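Local structure of mycobacterium tuberculosis paralogous family 11 (Mycobacterium smegmatis, 4Y9I) at residues E84-W87 with K88-V91. The protein probably catalyses electron transfer between coenzyme F420 and quinones. Numbering follows the deposited sequence.
Sequences EHWW and KLAV
V91 and W87 meet one turn apart in helix 80-93, and they illustrate how an alpha-helix satisfies its backbone polarity within itself and leaves its side chains to pack along its surface. Four successive i to i+4 bonds join E84-W87 to K88-V91: the amides of K88, L89, A90 and V91 donate to the carbonyl oxygens of E84, H85, W86 and W87. The last is among the shorter, V91 N to W87 O at 2.9 Å with an N-H...O angle of 159°.

Beside that bond, V91 lays CG2 over one face of the W87 indole, 3.8 Å from the centroid of the five-membered ring, in a CH-pi contact displaced toward the rim. W87 holds its CG anti to the backbone N (chi1 -175°), which carries the indole along the helix to V91. A second CH-pi contact, this one three residues apart, sets L89 CD1 over a face of the W86 six-membered ring, 4.1 Å from its centroid. The same methyl lies 3.8 Å from H85 NE2, meeting the imidazole obliquely.

Among the side chains, H85 has both ring nitrogens engaged. Its NE2 is hydrogen-bonded to E32 OE1 on strand 22-32, while ND1 meets a water at 2.6 Å in the plane of the ring. That water also accepts a weak bond from K88 NZ at 3.3 Å, with the lysine chain bent at chi3 (71°) to bring NZ round toward the water. The helix lies against the closed antiparallel six-stranded barrel of this FMN-binding-clan family, W86 and A90 packing on strand 35-39, W86 and L89 on strand 22-32, and W87 touches Y97 of helix 96-102.

With these two partners the imidazole's rotation is probably fixed; the E32 carboxylate would probably favour a proton on NE2, and the lysine is tied to the histidine loosely, through solvent.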
loop_
_atom_site.group_PDB
_atom_site.type_symbol
_atom_site.label_atom_id
_atom_site.label_comp_id
_atom_site.label_asym_id
_atom_site.label_seq_id
_atom_site.Cartn_x
_atom_site.Cartn_y
_atom_site.Cartn_z
ATOM N N GLU A 84 -3.922 3.658 13.059
ATOM C CA GLU A 84 -3.042 3.130 14.070
ATOM C C GLU A 84 -3.013 1.624 14.065
ATOM O O GLU A 84 -1.999 1.034 14.264
ATOM C CB GLU A 84 -3.343 3.738 15.482
ATOM C CG GLU A 84 -3.085 5.237 15.525
ATOM C CD GLU A 84 -1.733 5.746 14.872
ATOM O OE1 GLU A 84 -0.673 5.621 15.532
ATOM O OE2 GLU A 84 -1.712 6.310 13.728
ATOM N N HIS A 85 -4.185 1.035 13.887
ATOM C CA HIS A 85 -4.288 -0.417 13.898
ATOM C C HIS A 85 -3.465 -1.034 12.742
ATOM O O HIS A 85 -2.677 -1.955 12.960
ATOM C CB HIS A 85 -5.754 -0.792 13.775
ATOM C CG HIS A 85 -5.972 -2.241 13.552
ATOM N ND1 HIS A 85 -5.682 -3.201 14.497
ATOM C CD2 HIS A 85 -6.424 -2.919 12.475
ATOM C CE1 HIS A 85 -5.952 -4.397 14.006
ATOM N NE2 HIS A 85 -6.382 -4.252 12.774
ATOM N N TRP A 86 -3.661 -0.516 11.545
ATOM C CA TRP A 86 -2.941 -1.030 10.395
ATOM C C TRP A 86 -1.449 -0.691 10.461
ATOM O O TRP A 86 -0.641 -1.451 9.952
ATOM C CB TRP A 86 -3.610 -0.572 9.107
ATOM C CG TRP A 86 -4.860 -1.322 8.867
ATOM C CD1 TRP A 86 -6.127 -0.955 9.219
ATOM C CD2 TRP A 86 -4.992 -2.555 8.167
ATOM N NE1 TRP A 86 -7.015 -1.911 8.852
ATOM C CE2 TRP A 86 -6.370 -2.885 8.155
ATOM C CE3 TRP A 86 -4.104 -3.412 7.516
ATOM C CZ2 TRP A 86 -6.844 -4.044 7.545
ATOM C CZ3 TRP A 86 -4.615 -4.531 6.919
ATOM C CH2 TRP A 86 -5.947 -4.809 6.919
ATOM N N TRP A 87 -1.125 0.455 11.039
ATOM C CA TRP A 87 0.315 0.777 11.303
ATOM C C TRP A 87 0.980 -0.281 12.160
ATOM O O TRP A 87 2.108 -0.708 11.887
ATOM C CB TRP A 87 0.468 2.193 11.877
ATOM C CG TRP A 87 1.915 2.557 12.021
ATOM C CD1 TRP A 87 2.588 2.671 13.206
ATOM C CD2 TRP A 87 2.874 2.813 10.981
ATOM N NE1 TRP A 87 3.917 3.009 12.962
ATOM C CE2 TRP A 87 4.123 3.099 11.624
ATOM C CE3 TRP A 87 2.818 2.838 9.586
ATOM C CZ2 TRP A 87 5.273 3.391 10.910
ATOM C CZ3 TRP A 87 3.967 3.178 8.886
ATOM C CH2 TRP A 87 5.174 3.397 9.558
ATOM N N LYS A 88 0.312 -0.696 13.226
ATOM C CA LYS A 88 0.841 -1.736 14.105
ATOM C C LYS A 88 1.091 -3.017 13.279
ATOM O O LYS A 88 2.120 -3.645 13.402
ATOM C CB LYS A 88 -0.183 -2.005 15.225
ATOM C CG LYS A 88 0.270 -3.052 16.217
ATOM C CD LYS A 88 -0.871 -3.612 17.069
ATOM C CE LYS A 88 -1.816 -4.518 16.272
ATOM N NZ LYS A 88 -2.687 -5.292 17.187
ATOM N N LEU A 89 0.111 -3.423 12.457
ATOM C CA LEU A 89 0.294 -4.623 11.596
ATOM C C LEU A 89 1.473 -4.402 10.619
ATOM O O LEU A 89 2.232 -5.305 10.377
ATOM C CB LEU A 89 -0.988 -4.824 10.769
ATOM C CG LEU A 89 -2.215 -5.171 11.607
ATOM C CD1 LEU A 89 -3.389 -5.413 10.678
ATOM C CD2 LEU A 89 -1.984 -6.374 12.514
ATOM N N ALA A 90 1.638 -3.196 10.094
ATOM C CA ALA A 90 2.765 -2.916 9.194
ATOM C C ALA A 90 4.126 -3.052 9.894
ATOM O O ALA A 90 5.053 -3.600 9.336
ATOM C CB ALA A 90 2.598 -1.543 8.536
ATOM N N VAL A 91 4.219 -2.498 11.112
ATOM C CA VAL A 91 5.462 -2.518 11.841
ATOM C C VAL A 91 5.789 -3.957 12.251
ATOM O O VAL A 91 6.973 -4.333 12.298
ATOM C CB VAL A 91 5.416 -1.500 13.012
ATOM C CG1 VAL A 91 6.626 -1.701 13.903
ATOM C CG2 VAL A 91 5.433 -0.086 12.456
HETATM O O HOH W 1 -4.713 -2.744 16.860
#